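Local coordinates for peptidase, C14 family (Geobacter sulfurreducens PCA, PDB 3BIJ), which is an uncharacterised caspase-domain protein of the C14 peptidase family that may act as a cysteine-type endopeptidase, at residues A[32-37]-A[49-54]; A[79-84]-A[103-108]; A[125-130]-A[267-272]; A[66-71]-A[120-125]; A[112-117]-A[188-193]. All blocks are in the same frame, centred on the assembly; numbering follows the deposited sequence.

Contact 1 (A[32-37]-A[49-54]); sequences DAEDMA and TLMTKA
A33 and selenomethionine M51 make the main apolar touch between a helix and the strand that follows it: the methyl CE of M51 is placed 3.2 Å from CB of A33, closer than methyl groups normally approach, so the exact value is doubtful. The CA–CB bond of M51 runs alongside the helix rather than at it, and it is the bends at chi2 (-81°) and chi3 (66°) that fold the chain over and turn CE onto the alanine. The selenium itself lies farther out, 4.3 Å from CG of E34, whose side chain leans past it at the exposed margin.

One turn along the helix, A37 and T49 give the mixed part of the contact, where a methyl meets a hydroxyl. CB of A37 lies 3.6 Å from OG1 of T49, while CG2 of the same threonine turns back toward CB of A33 at 4.4 Å.

The two elements are helix and second strand of the beta-alpha-beta unit 4-10, 29-42, 46-51. As expected of such a crossover, helix and strand run nearly antiparallel, their short axes 9.0 Å apart and at 175°. The small alanines are consistent with this approach, and A33 and A37 also rest on A8 of the first strand.

Polar interactions leave from other sides of the helix. D32 forms a salt bridge with R165 and hydrogen bonds with S82 and G221, while D35 forms a salt bridge with R177 of the second subunit.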
# COMPACT_ATOMS: atom_id res chain seq x y z
N ASP A 32 -20.31 22.79 -9.31
CA ASP A 32 -20.59 22.10 -10.58
C ASP A 32 -21.79 22.71 -11.29
O ASP A 32 -21.75 22.94 -12.50
CB ASP A 32 -20.88 20.61 -10.35
CG ASP A 32 -19.64 19.80 -10.07
OD1 ASP A 32 -19.78 18.62 -9.70
OD2 ASP A 32 -18.52 20.33 -10.21
N ALA A 33 -22.86 22.94 -10.55
CA ALA A 33 -24.07 23.51 -11.15
C ALA A 33 -23.82 24.91 -11.71
O ALA A 33 -24.23 25.21 -12.84
CB ALA A 33 -25.20 23.53 -10.13
N GLU A 34 -23.15 25.77 -10.94
CA GLU A 34 -22.85 27.12 -11.39
C GLU A 34 -22.02 27.06 -12.67
O GLU A 34 -22.32 27.76 -13.65
CB GLU A 34 -22.09 27.90 -10.31
CG GLU A 34 -22.90 28.14 -9.03
CD GLU A 34 -22.13 28.93 -7.95
OE1 GLU A 34 -21.05 28.45 -7.48
OE2 GLU A 34 -22.62 30.02 -7.55
N ASP A 35 -21.00 26.21 -12.68
CA ASP A 35 -20.15 26.05 -13.86
C ASP A 35 -20.93 25.54 -15.06
O ASP A 35 -20.72 26.01 -16.18
CB ASP A 35 -18.99 25.10 -13.55
CG ASP A 35 -17.96 25.71 -12.61
OD1 ASP A 35 -17.12 24.96 -12.08
OD2 ASP A 35 -17.99 26.94 -12.41
N MSE A 36 -21.83 24.59 -14.85
CA MSE A 36 -22.62 24.08 -15.97
C MSE A 36 -23.58 25.16 -16.42
O MSE A 36 -23.74 25.40 -17.63
CB MSE A 36 -23.38 22.82 -15.57
CG MSE A 36 -22.47 21.63 -15.26
SE MSE A 36 -21.46 21.01 -16.81
CE MSE A 36 -19.71 21.62 -16.32
N ALA A 37 -24.22 25.83 -15.46
CA ALA A 37 -25.16 26.90 -15.79
C ALA A 37 -24.45 28.03 -16.54
O ALA A 37 -25.03 28.63 -17.45
CB ALA A 37 -25.80 27.44 -14.51
N THR A 49 -31.09 27.62 -12.13
CA THR A 49 -30.23 26.92 -11.19
C THR A 49 -30.94 26.62 -9.85
O THR A 49 -31.59 27.48 -9.27
CB THR A 49 -28.96 27.76 -10.88
OG1 THR A 49 -28.41 28.24 -12.11
CG2 THR A 49 -27.92 26.94 -10.16
N LEU A 50 -30.80 25.38 -9.38
CA LEU A 50 -31.38 24.98 -8.11
C LEU A 50 -30.28 24.44 -7.21
O LEU A 50 -29.67 23.42 -7.53
CB LEU A 50 -32.47 23.93 -8.32
CG LEU A 50 -33.71 24.46 -9.06
CD1 LEU A 50 -34.73 23.35 -9.24
CD2 LEU A 50 -34.32 25.62 -8.27
N MSE A 51 -30.02 25.13 -6.10
CA MSE A 51 -28.97 24.74 -5.17
C MSE A 51 -29.56 24.09 -3.93
O MSE A 51 -30.48 24.62 -3.34
CB MSE A 51 -28.15 25.96 -4.75
CG MSE A 51 -27.78 26.91 -5.87
SE MSE A 51 -26.26 26.36 -6.94
CE MSE A 51 -26.95 24.83 -7.72
N THR A 52 -29.00 22.95 -3.55
CA THR A 52 -29.44 22.18 -2.39
C THR A 52 -30.89 22.43 -1.94
O THR A 52 -31.82 21.86 -2.50
CB THR A 52 -28.49 22.39 -1.21
OG1 THR A 52 -28.62 23.73 -0.73
CG2 THR A 52 -27.05 22.17 -1.64
N LYS A 53 -31.08 23.29 -0.94
CA LYS A 53 -32.43 23.58 -0.43
C LYS A 53 -33.45 23.84 -1.52
O LYS A 53 -34.62 23.51 -1.37
CB LYS A 53 -32.41 24.78 0.51
CG LYS A 53 -31.88 24.47 1.88
CD LYS A 53 -32.25 25.57 2.85
CE LYS A 53 -31.96 25.16 4.29
NZ LYS A 53 -32.46 26.19 5.25
N ALA A 54 -32.98 24.43 -2.61
CA ALA A 54 -33.85 24.75 -3.73
C ALA A 54 -34.12 23.53 -4.62
O ALA A 54 -35.12 23.50 -5.33
CB ALA A 54 -33.21 25.88 -4.55

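Contact 2 (A[79-84]-A[103-108]); sequences LSYSGH and WCLFDG
Y81 lies flat on W103, and this stacked pair is the main relief of the contact. The phenol ring sits over the five-membered ring of the indole, centroids 3.9 Å apart and planes within 6° of parallel, while CB of Y81 drops onto the face of the six-membered ring, 3.8 Å from its centroid. Because CG of Y81 is anti to the backbone N (chi1 169°), the ring reaches across to the neighbouring strand, and the two side chains, arriving from opposite sides, overlap along their lengths. The tyrosine is sandwiched, since the backbone N of G83 lies over its other face, toward the rim.

Leucines fill in around the slab. CD2 of L79 abuts the far corner of the indole at its edge, 4.0 Å from CH2 of W103. CD2 of L105 packs obliquely against CE2 of Y81 at 3.9 Å.

The strands involved, 76-89 and 99-104, form a beta hairpin inside the mixed sheet of the caspase-like fold. In peptidases of this clan a catalytic histidine follows such a core strand, and the position of H84 is consistent with that pattern.

Where the backbones come closest, at H84 and C104, O of H84 is held by two donors from opposite faces of its carbonyl plane: OH of Y81 at 2.7 Å and N of C104 at 2.9 Å, the latter nearly straight at 171°. A water bridges N of H84 and O of C104, though its 2.5 Å distance to O of C104 is suspiciously short. Beside it, the CB atoms of H84 and C104 touch at 3.8 Å.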
# COMPACT_ATOMS: atom_id res chain seq x y z
N LEU A 79 -30.09 19.08 -18.97
CA LEU A 79 -30.23 18.79 -17.55
C LEU A 79 -28.91 18.32 -16.98
O LEU A 79 -28.37 17.31 -17.41
CB LEU A 79 -31.28 17.69 -17.32
CG LEU A 79 -31.44 17.13 -15.90
CD1 LEU A 79 -31.69 18.25 -14.90
CD2 LEU A 79 -32.62 16.15 -15.89
N SER A 80 -28.38 19.07 -16.02
CA SER A 80 -27.13 18.68 -15.39
C SER A 80 -27.44 18.46 -13.92
O SER A 80 -28.29 19.15 -13.37
CB SER A 80 -26.05 19.76 -15.55
OG SER A 80 -26.41 20.93 -14.84
N TYR A 81 -26.76 17.50 -13.30
CA TYR A 81 -27.00 17.19 -11.90
C TYR A 81 -25.77 16.75 -11.14
O TYR A 81 -25.03 15.87 -11.58
CB TYR A 81 -28.07 16.09 -11.78
CG TYR A 81 -28.23 15.49 -10.38
CD1 TYR A 81 -27.52 14.34 -10.00
CD2 TYR A 81 -29.06 16.09 -9.44
CE1 TYR A 81 -27.65 13.81 -8.71
CE2 TYR A 81 -29.19 15.58 -8.15
CZ TYR A 81 -28.48 14.44 -7.79
OH TYR A 81 -28.60 13.94 -6.51
N SER A 82 -25.55 17.39 -10.00
CA SER A 82 -24.45 17.02 -9.14
C SER A 82 -25.04 16.85 -7.76
O SER A 82 -25.57 17.79 -7.17
CB SER A 82 -23.34 18.07 -9.15
OG SER A 82 -22.57 17.94 -10.33
N GLY A 83 -24.99 15.61 -7.28
CA GLY A 83 -25.52 15.30 -5.97
C GLY A 83 -25.29 13.83 -5.71
O GLY A 83 -24.56 13.17 -6.46
N HIS A 84 -25.91 13.30 -4.67
CA HIS A 84 -25.77 11.90 -4.32
C HIS A 84 -26.73 11.06 -5.12
O HIS A 84 -27.79 11.52 -5.53
CB HIS A 84 -26.08 11.67 -2.84
CG HIS A 84 -24.93 11.93 -1.93
ND1 HIS A 84 -24.87 13.02 -1.09
CD2 HIS A 84 -23.79 11.23 -1.72
CE1 HIS A 84 -23.73 12.99 -0.42
NE2 HIS A 84 -23.06 11.91 -0.78
N TRP A 103 -32.03 9.80 -7.30
CA TRP A 103 -31.23 11.00 -7.14
C TRP A 103 -31.62 11.48 -5.75
O TRP A 103 -32.81 11.53 -5.41
CB TRP A 103 -31.58 12.07 -8.18
CG TRP A 103 -30.80 11.95 -9.46
CD1 TRP A 103 -29.83 11.04 -9.76
CD2 TRP A 103 -30.93 12.79 -10.62
NE1 TRP A 103 -29.34 11.25 -11.02
CE2 TRP A 103 -30.00 12.32 -11.57
CE3 TRP A 103 -31.73 13.89 -10.94
CZ2 TRP A 103 -29.85 12.91 -12.83
CZ3 TRP A 103 -31.59 14.47 -12.19
CH2 TRP A 103 -30.65 13.98 -13.12
N CYS A 104 -30.63 11.81 -4.93
CA CYS A 104 -30.96 12.26 -3.59
C CYS A 104 -31.19 13.75 -3.57
O CYS A 104 -30.26 14.55 -3.43
CB CYS A 104 -29.87 11.88 -2.61
SG CYS A 104 -29.74 10.12 -2.43
N LEU A 105 -32.45 14.12 -3.75
CA LEU A 105 -32.79 15.53 -3.74
C LEU A 105 -32.95 15.95 -2.28
O LEU A 105 -33.04 15.11 -1.39
CB LEU A 105 -34.05 15.77 -4.59
CG LEU A 105 -33.88 15.46 -6.10
CD1 LEU A 105 -35.12 15.83 -6.84
CD2 LEU A 105 -32.69 16.23 -6.68
N PHE A 106 -32.96 17.25 -2.04
CA PHE A 106 -33.06 17.76 -0.68
C PHE A 106 -34.31 17.27 0.01
O PHE A 106 -34.28 16.79 1.15
CB PHE A 106 -33.02 19.29 -0.71
CG PHE A 106 -32.82 19.92 0.63
CD1 PHE A 106 -33.91 20.16 1.47
CD2 PHE A 106 -31.54 20.29 1.06
CE1 PHE A 106 -33.73 20.74 2.71
CE2 PHE A 106 -31.35 20.87 2.30
CZ PHE A 106 -32.45 21.10 3.13
N ASP A 107 -35.41 17.37 -0.72
CA ASP A 107 -36.73 16.97 -0.25
C ASP A 107 -36.83 15.45 0.04
O ASP A 107 -37.45 15.03 1.01
CB ASP A 107 -37.74 17.36 -1.34
CG ASP A 107 -39.06 17.74 -0.77
OD1 ASP A 107 -39.11 18.04 0.45
OD2 ASP A 107 -40.06 17.74 -1.55
N GLY A 108 -36.22 14.66 -0.84
CA GLY A 108 -36.25 13.22 -0.73
C GLY A 108 -35.65 12.63 -2.00
O GLY A 108 -35.00 13.35 -2.78
O HOH W 1 -27.76 14.70 -3.06

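Contact 3 (A[125-130]-A[267-272]); sequences GVRVLV and PAFLKQ
R127 lies over F269 and ends on Q272, so a single side chain can be followed across the whole contact. Its CB is centred above the phenylalanine ring, 3.6 Å from the centroid in a CH-pi contact. CG continues over the same face toward the ring's base, 3.5 Å from CD1 of F269. A bend at chi2, held at 115° away from the staggered positions, then lifts the chain off the ring, and the guanidinium ends up almost perpendicular to it, with planes 87° apart.

From there the nitrogens turn to Q272. NE donates to OE1 of Q272 at 3.2 Å and NH2 to the same oxygen at 3.1 Å, a side-on grip in which one amide oxygen serves two donors. Both bonds are bent, with N-H...O angles of 137°, as sharing one acceptor would favour. The remaining nitrogen, NH1, makes a weak bond to O of G74.

This contact packs a short, weakly bonded helical turn, about 267-271, near the C terminus against strand 127-133, a parallel strand within the mixed sheet of the caspase-like domain. F269 turns its ring toward the sheet. Its far end meets L129, with CZ of F269 4.3 Å from CB of L129 near the ring plane, and its CE2 lies 4.2 Å from O of V128. Y240 approaches the phenylalanine edge-to-face, and I76 and L203 on flanking strands also touch it.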
# COMPACT_ATOMS: atom_id res chain seq x y z
N GLY A 125 -38.89 15.89 -31.99
CA GLY A 125 -37.63 16.35 -32.53
C GLY A 125 -36.81 17.18 -31.56
O GLY A 125 -36.00 18.00 -31.98
N VAL A 126 -37.03 16.99 -30.26
CA VAL A 126 -36.29 17.76 -29.27
C VAL A 126 -35.08 16.97 -28.75
O VAL A 126 -35.17 15.76 -28.51
CB VAL A 126 -37.24 18.21 -28.10
CG1 VAL A 126 -38.12 17.06 -27.67
CG2 VAL A 126 -36.44 18.74 -26.92
N ARG A 127 -33.94 17.65 -28.62
CA ARG A 127 -32.72 17.03 -28.13
C ARG A 127 -32.67 17.21 -26.62
O ARG A 127 -32.90 18.31 -26.12
CB ARG A 127 -31.48 17.69 -28.77
CG ARG A 127 -31.39 17.52 -30.27
CD ARG A 127 -31.50 18.87 -30.98
NE ARG A 127 -30.30 19.67 -30.78
CZ ARG A 127 -30.29 20.99 -30.68
NH1 ARG A 127 -31.43 21.67 -30.76
NH2 ARG A 127 -29.15 21.63 -30.48
N VAL A 128 -32.38 16.12 -25.91
CA VAL A 128 -32.29 16.15 -24.45
C VAL A 128 -30.88 15.77 -24.03
O VAL A 128 -30.47 14.63 -24.20
CB VAL A 128 -33.30 15.16 -23.80
CG1 VAL A 128 -33.18 15.21 -22.29
CG2 VAL A 128 -34.72 15.52 -24.21
N LEU A 129 -30.13 16.74 -23.50
CA LEU A 129 -28.76 16.51 -23.07
C LEU A 129 -28.71 16.45 -21.55
O LEU A 129 -29.04 17.43 -20.89
CB LEU A 129 -27.87 17.64 -23.57
CG LEU A 129 -26.39 17.56 -23.22
CD1 LEU A 129 -25.75 16.37 -23.89
CD2 LEU A 129 -25.72 18.85 -23.65
N VAL A 130 -28.28 15.31 -21.00
CA VAL A 130 -28.22 15.14 -19.54
C VAL A 130 -26.81 14.85 -18.99
O VAL A 130 -26.14 13.93 -19.45
CB VAL A 130 -29.14 13.98 -19.06
CG1 VAL A 130 -29.11 13.88 -17.56
CG2 VAL A 130 -30.56 14.17 -19.55
N PRO A 267 -28.44 11.11 -35.24
CA PRO A 267 -27.01 11.23 -35.54
C PRO A 267 -26.55 12.67 -35.72
O PRO A 267 -25.39 13.00 -35.46
CB PRO A 267 -26.86 10.40 -36.81
CG PRO A 267 -28.19 10.56 -37.47
CD PRO A 267 -29.14 10.39 -36.31
N ALA A 268 -27.45 13.55 -36.16
CA ALA A 268 -27.08 14.95 -36.35
C ALA A 268 -26.79 15.60 -35.00
O ALA A 268 -25.91 16.44 -34.88
CB ALA A 268 -28.18 15.70 -37.08
N PHE A 269 -27.56 15.18 -33.99
CA PHE A 269 -27.42 15.71 -32.64
C PHE A 269 -26.09 15.28 -32.00
O PHE A 269 -25.36 16.10 -31.44
CB PHE A 269 -28.62 15.24 -31.79
CG PHE A 269 -28.50 15.56 -30.33
CD1 PHE A 269 -28.01 16.79 -29.91
CD2 PHE A 269 -28.91 14.64 -29.37
CE1 PHE A 269 -27.92 17.09 -28.55
CE2 PHE A 269 -28.82 14.92 -28.01
CZ PHE A 269 -28.33 16.15 -27.60
N LEU A 270 -25.77 13.99 -32.10
CA LEU A 270 -24.52 13.49 -31.54
C LEU A 270 -23.31 14.01 -32.31
O LEU A 270 -22.17 13.91 -31.85
CB LEU A 270 -24.54 11.95 -31.53
CG LEU A 270 -25.05 11.27 -30.25
CD1 LEU A 270 -26.35 11.90 -29.75
CD2 LEU A 270 -25.24 9.79 -30.54
N LYS A 271 -23.57 14.59 -33.48
CA LYS A 271 -22.51 15.14 -34.32
C LYS A 271 -22.28 16.62 -34.07
O LYS A 271 -21.26 17.17 -34.49
CB LYS A 271 -22.86 14.92 -35.80
CG LYS A 271 -21.82 14.11 -36.58
CD LYS A 271 -21.67 12.70 -36.03
CE LYS A 271 -20.27 12.45 -35.45
NZ LYS A 271 -20.17 11.12 -34.74
N GLN A 272 -23.21 17.27 -33.37
CA GLN A 272 -23.08 18.70 -33.07
C GLN A 272 -21.98 18.97 -32.05
O GLN A 272 -21.37 18.05 -31.52
CB GLN A 272 -24.39 19.25 -32.50
CG GLN A 272 -25.63 19.00 -33.34
CD GLN A 272 -26.86 19.67 -32.75
OE1 GLN A 272 -27.21 19.46 -31.59
NE2 GLN A 272 -27.53 20.48 -33.56

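Contact 4 (A[66-71]-A[120-125]); sequences KAAKAL and GKFAAG
F122 lays its ring against the end of helix 57-70, at A67 and A68, and against L71 just beyond it. The contact joins a helix flanking the central sheet of the caspase-like fold to the loop between helix 112-119 and strand 127-133. With CG of F122 beside its backbone N (chi1 -75°), one face of the ring is turned to the helix backbone. CA of A68 lies over that face, 3.8 Å from the centroid and toward the rim, and N of A68 is 3.6 Å from CE2 of F122. A side-chain methyl follows at the next residue back: CB of A67 meets CE2 of F122 at 3.9 Å.

L71, the first residue beyond the helical conformation, supplies the edge contact. Its chi1 of 36° falls well short of the usual staggered value and, with chi2 at 79°, brings CD1 into the plane of the phenylalanine ring, 3.5 Å from CD2 of F122. F77 of strand 76-89 also stacks with F122.

K121 keeps an extended chain that leads away from the helix, leaving its near end in contact: CB of A68 lies 3.5 Å from O of K121 and 3.9 Å from CB of K121.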
# COMPACT_ATOMS: atom_id res chain seq x y z
N LYS A 66 -42.21 21.91 -17.03
CA LYS A 66 -42.38 23.15 -17.77
C LYS A 66 -41.66 23.00 -19.11
O LYS A 66 -42.27 23.14 -20.18
CB LYS A 66 -41.79 24.32 -16.98
CG LYS A 66 -42.50 24.59 -15.66
CD LYS A 66 -43.98 24.91 -15.89
CE LYS A 66 -44.77 25.16 -14.58
NZ LYS A 66 -44.28 26.33 -13.78
N ALA A 67 -40.37 22.68 -19.04
CA ALA A 67 -39.56 22.50 -20.24
C ALA A 67 -40.21 21.57 -21.27
O ALA A 67 -40.34 21.93 -22.43
CB ALA A 67 -38.19 21.96 -19.87
N ALA A 68 -40.63 20.39 -20.83
CA ALA A 68 -41.25 19.44 -21.74
C ALA A 68 -42.40 20.06 -22.52
O ALA A 68 -42.64 19.69 -23.67
CB ALA A 68 -41.73 18.22 -20.97
N LYS A 69 -43.10 21.01 -21.90
CA LYS A 69 -44.24 21.67 -22.54
C LYS A 69 -43.82 22.87 -23.39
O LYS A 69 -44.39 23.12 -24.44
CB LYS A 69 -45.26 22.14 -21.50
CG LYS A 69 -46.02 21.03 -20.82
CD LYS A 69 -47.00 21.58 -19.79
CE LYS A 69 -47.61 20.46 -18.94
NZ LYS A 69 -48.46 21.00 -17.83
N ALA A 70 -42.81 23.59 -22.91
CA ALA A 70 -42.32 24.76 -23.62
C ALA A 70 -41.69 24.47 -24.98
O ALA A 70 -42.23 24.82 -26.02
CB ALA A 70 -41.33 25.52 -22.75
N LEU A 71 -40.53 23.81 -24.96
CA LEU A 71 -39.84 23.54 -26.20
C LEU A 71 -40.45 22.43 -27.05
O LEU A 71 -41.17 21.55 -26.55
CB LEU A 71 -38.36 23.29 -25.92
CG LEU A 71 -38.04 22.55 -24.63
CD1 LEU A 71 -38.28 21.07 -24.85
CD2 LEU A 71 -36.59 22.80 -24.22
N GLY A 120 -39.62 11.46 -20.93
CA GLY A 120 -40.47 10.92 -21.97
C GLY A 120 -41.59 11.86 -22.36
O GLY A 120 -42.34 11.60 -23.31
N LYS A 121 -41.73 12.96 -21.63
CA LYS A 121 -42.78 13.94 -21.91
C LYS A 121 -42.35 15.01 -22.91
O LYS A 121 -43.13 15.91 -23.23
CB LYS A 121 -43.24 14.62 -20.62
CG LYS A 121 -44.05 13.72 -19.70
CD LYS A 121 -44.43 14.45 -18.44
CE LYS A 121 -45.16 13.51 -17.49
NZ LYS A 121 -45.48 14.16 -16.18
N PHE A 122 -41.11 14.92 -23.40
CA PHE A 122 -40.60 15.89 -24.36
C PHE A 122 -41.04 15.57 -25.78
O PHE A 122 -41.33 14.42 -26.11
CB PHE A 122 -39.07 15.96 -24.30
CG PHE A 122 -38.53 16.70 -23.10
CD1 PHE A 122 -38.43 16.07 -21.87
CD2 PHE A 122 -38.16 18.04 -23.20
CE1 PHE A 122 -37.97 16.76 -20.75
CE2 PHE A 122 -37.70 18.74 -22.09
CZ PHE A 122 -37.61 18.10 -20.86
N ALA A 123 -41.08 16.60 -26.62
CA ALA A 123 -41.48 16.49 -28.02
C ALA A 123 -40.68 15.44 -28.77
O ALA A 123 -39.79 14.80 -28.21
CB ALA A 123 -41.32 17.84 -28.71
N ALA A 124 -40.99 15.26 -30.05
CA ALA A 124 -40.31 14.26 -30.86
C ALA A 124 -38.95 14.71 -31.40
O ALA A 124 -37.96 13.99 -31.28
CB ALA A 124 -41.21 13.82 -31.99
N GLY A 125 -38.89 15.89 -31.99
CA GLY A 125 -37.63 16.35 -32.53
C GLY A 125 -36.81 17.18 -31.56
O GLY A 125 -36.00 18.00 -31.98

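Contact 5 (A[112-117]-A[188-193]); sequences DDELYA and QKTKKV
NZ of K192 lies between two acceptors, OD1 of D113 across the contact and O of T190 in its own segment, each 3.3 Å away. Both hydrogen bonds are weak, though the first also counts as a salt bridge. It joins the first turn of helix 112-119 to the loop that follows helix 180-189, at the surface of the caspase-like domain.

A curled chain gives K192 this double reach. The lysine bends at chi2 (84°), chi3 (-100°) and chi4, so that the chain turns back on itself and its aliphatic part runs beside the carboxylate. CG of K192 is only 3.4 Å from OD1 of D113, and the two side chains pass at a slant. D113 is a buried residue in an otherwise surface contact. Since it belongs to the first turn of the helix, the helix dipole would also be expected to favour its negative charge there.

Apolar branches pack beside the ion pair. CG2 of T190 touches CG of E114 at 3.7 Å. Both residues send their polar atoms elsewhere: OG1 of T190 to O of I186, back in helix 180-189, and the carboxylate of E114 to R57 by a salt bridge and to N of I111. Farther along the helix, V193 places CG2 between its backbone N and carbonyl carbon, facing the helix. That methyl settles between two successive residues, 3.8 Å from CB of Y116 and 3.8 Å from N of A117.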
# COMPACT_ATOMS: atom_id res chain seq x y z
N ASP A 112 -35.42 6.79 -10.31
CA ASP A 112 -35.02 6.86 -11.71
C ASP A 112 -36.20 6.80 -12.68
O ASP A 112 -36.18 7.41 -13.75
CB ASP A 112 -34.00 5.76 -12.04
CG ASP A 112 -34.51 4.36 -11.73
OD1 ASP A 112 -33.71 3.40 -11.84
OD2 ASP A 112 -35.71 4.22 -11.39
N ASP A 113 -37.23 6.05 -12.31
CA ASP A 113 -38.40 5.95 -13.17
C ASP A 113 -39.13 7.28 -13.29
O ASP A 113 -39.62 7.62 -14.36
CB ASP A 113 -39.34 4.87 -12.65
CG ASP A 113 -38.89 3.47 -13.06
OD1 ASP A 113 -39.04 2.52 -12.25
OD2 ASP A 113 -38.40 3.34 -14.21
N GLU A 114 -39.20 8.03 -12.20
CA GLU A 114 -39.88 9.32 -12.24
C GLU A 114 -39.15 10.26 -13.21
O GLU A 114 -39.79 11.01 -13.94
CB GLU A 114 -39.90 9.96 -10.85
CG GLU A 114 -40.42 9.05 -9.75
CD GLU A 114 -40.58 9.77 -8.42
OE1 GLU A 114 -41.57 10.52 -8.26
OE2 GLU A 114 -39.69 9.61 -7.54
N LEU A 115 -37.82 10.22 -13.20
CA LEU A 115 -37.01 11.06 -14.08
C LEU A 115 -37.16 10.58 -15.52
O LEU A 115 -37.38 11.37 -16.43
CB LEU A 115 -35.54 10.99 -13.68
CG LEU A 115 -34.56 11.71 -14.60
CD1 LEU A 115 -34.87 13.19 -14.63
CD2 LEU A 115 -33.14 11.45 -14.12
N TYR A 116 -37.03 9.27 -15.71
CA TYR A 116 -37.16 8.70 -17.04
C TYR A 116 -38.51 9.07 -17.63
O TYR A 116 -38.58 9.46 -18.80
CB TYR A 116 -37.00 7.18 -16.98
CG TYR A 116 -35.60 6.72 -16.67
CD1 TYR A 116 -35.35 5.42 -16.22
CD2 TYR A 116 -34.52 7.60 -16.80
CE1 TYR A 116 -34.05 5.00 -15.91
CE2 TYR A 116 -33.23 7.20 -16.50
CZ TYR A 116 -32.99 5.90 -16.06
OH TYR A 116 -31.71 5.52 -15.74
N ALA A 117 -39.57 8.99 -16.84
CA ALA A 117 -40.91 9.32 -17.34
C ALA A 117 -40.98 10.79 -17.72
O ALA A 117 -41.58 11.15 -18.75
CB ALA A 117 -41.97 9.01 -16.29
N GLN A 188 -45.40 2.63 -6.32
CA GLN A 188 -46.62 2.03 -6.88
C GLN A 188 -47.37 2.90 -7.88
O GLN A 188 -48.20 2.40 -8.64
CB GLN A 188 -47.58 1.63 -5.76
CG GLN A 188 -47.13 0.42 -4.97
CD GLN A 188 -47.20 -0.86 -5.79
OE1 GLN A 188 -46.71 -0.91 -6.92
NE2 GLN A 188 -47.80 -1.90 -5.22
N LYS A 189 -47.09 4.20 -7.87
CA LYS A 189 -47.74 5.13 -8.78
C LYS A 189 -46.79 5.57 -9.90
O LYS A 189 -47.10 6.48 -10.67
CB LYS A 189 -48.25 6.36 -8.01
CG LYS A 189 -47.16 7.27 -7.45
CD LYS A 189 -47.73 8.37 -6.57
CE LYS A 189 -48.70 9.26 -7.32
NZ LYS A 189 -49.37 10.21 -6.40
N THR A 190 -45.63 4.93 -9.98
CA THR A 190 -44.65 5.25 -11.02
C THR A 190 -44.33 3.99 -11.81
O THR A 190 -43.42 3.23 -11.46
CB THR A 190 -43.33 5.85 -10.45
OG1 THR A 190 -42.76 4.95 -9.49
CG2 THR A 190 -43.59 7.19 -9.79
N LYS A 191 -45.08 3.77 -12.89
CA LYS A 191 -44.88 2.61 -13.75
C LYS A 191 -43.54 2.79 -14.45
O LYS A 191 -43.17 3.91 -14.83
CB LYS A 191 -46.01 2.51 -14.78
CG LYS A 191 -46.47 1.07 -15.13
CD LYS A 191 -47.20 0.40 -13.95
CE LYS A 191 -47.83 -0.94 -14.35
NZ LYS A 191 -46.83 -1.98 -14.74
N LYS A 192 -42.82 1.69 -14.63
CA LYS A 192 -41.52 1.71 -15.27
C LYS A 192 -41.63 2.13 -16.74
O LYS A 192 -42.69 2.01 -17.34
CB LYS A 192 -40.87 0.32 -15.18
CG LYS A 192 -40.49 -0.16 -13.76
CD LYS A 192 -41.65 -0.82 -12.99
CE LYS A 192 -42.31 0.13 -11.98
NZ LYS A 192 -41.41 0.62 -10.90
N VAL A 193 -40.53 2.62 -17.29
CA VAL A 193 -40.50 3.06 -18.68
C VAL A 193 -39.14 2.80 -19.32
O VAL A 193 -38.12 2.81 -18.64
CB VAL A 193 -40.83 4.55 -18.79
CG1 VAL A 193 -42.34 4.74 -18.77
CG2 VAL A 193 -40.19 5.30 -17.64

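In the fold
From the N terminus, contact 1 closes first, within the first beta-alpha-beta unit of the chain. Contact 4 then begins at 66-71, and the loop it closes at 120-125 contains the whole hairpin of contact 2. Contact 5 starts inside that loop but ends beyond it, at 188-193, so it crosses contact 4. It crosses contact 3 as well, which starts at 125-130 and closes only near the C terminus. Contacts 4 and 3 follow in series and share G125. Strand 76-89 is the common neighbour: S82 meets D32 of contact 1, and L79 pairs with L129 of contact 3. L115 of contact 5 packs on W103 of contact 2.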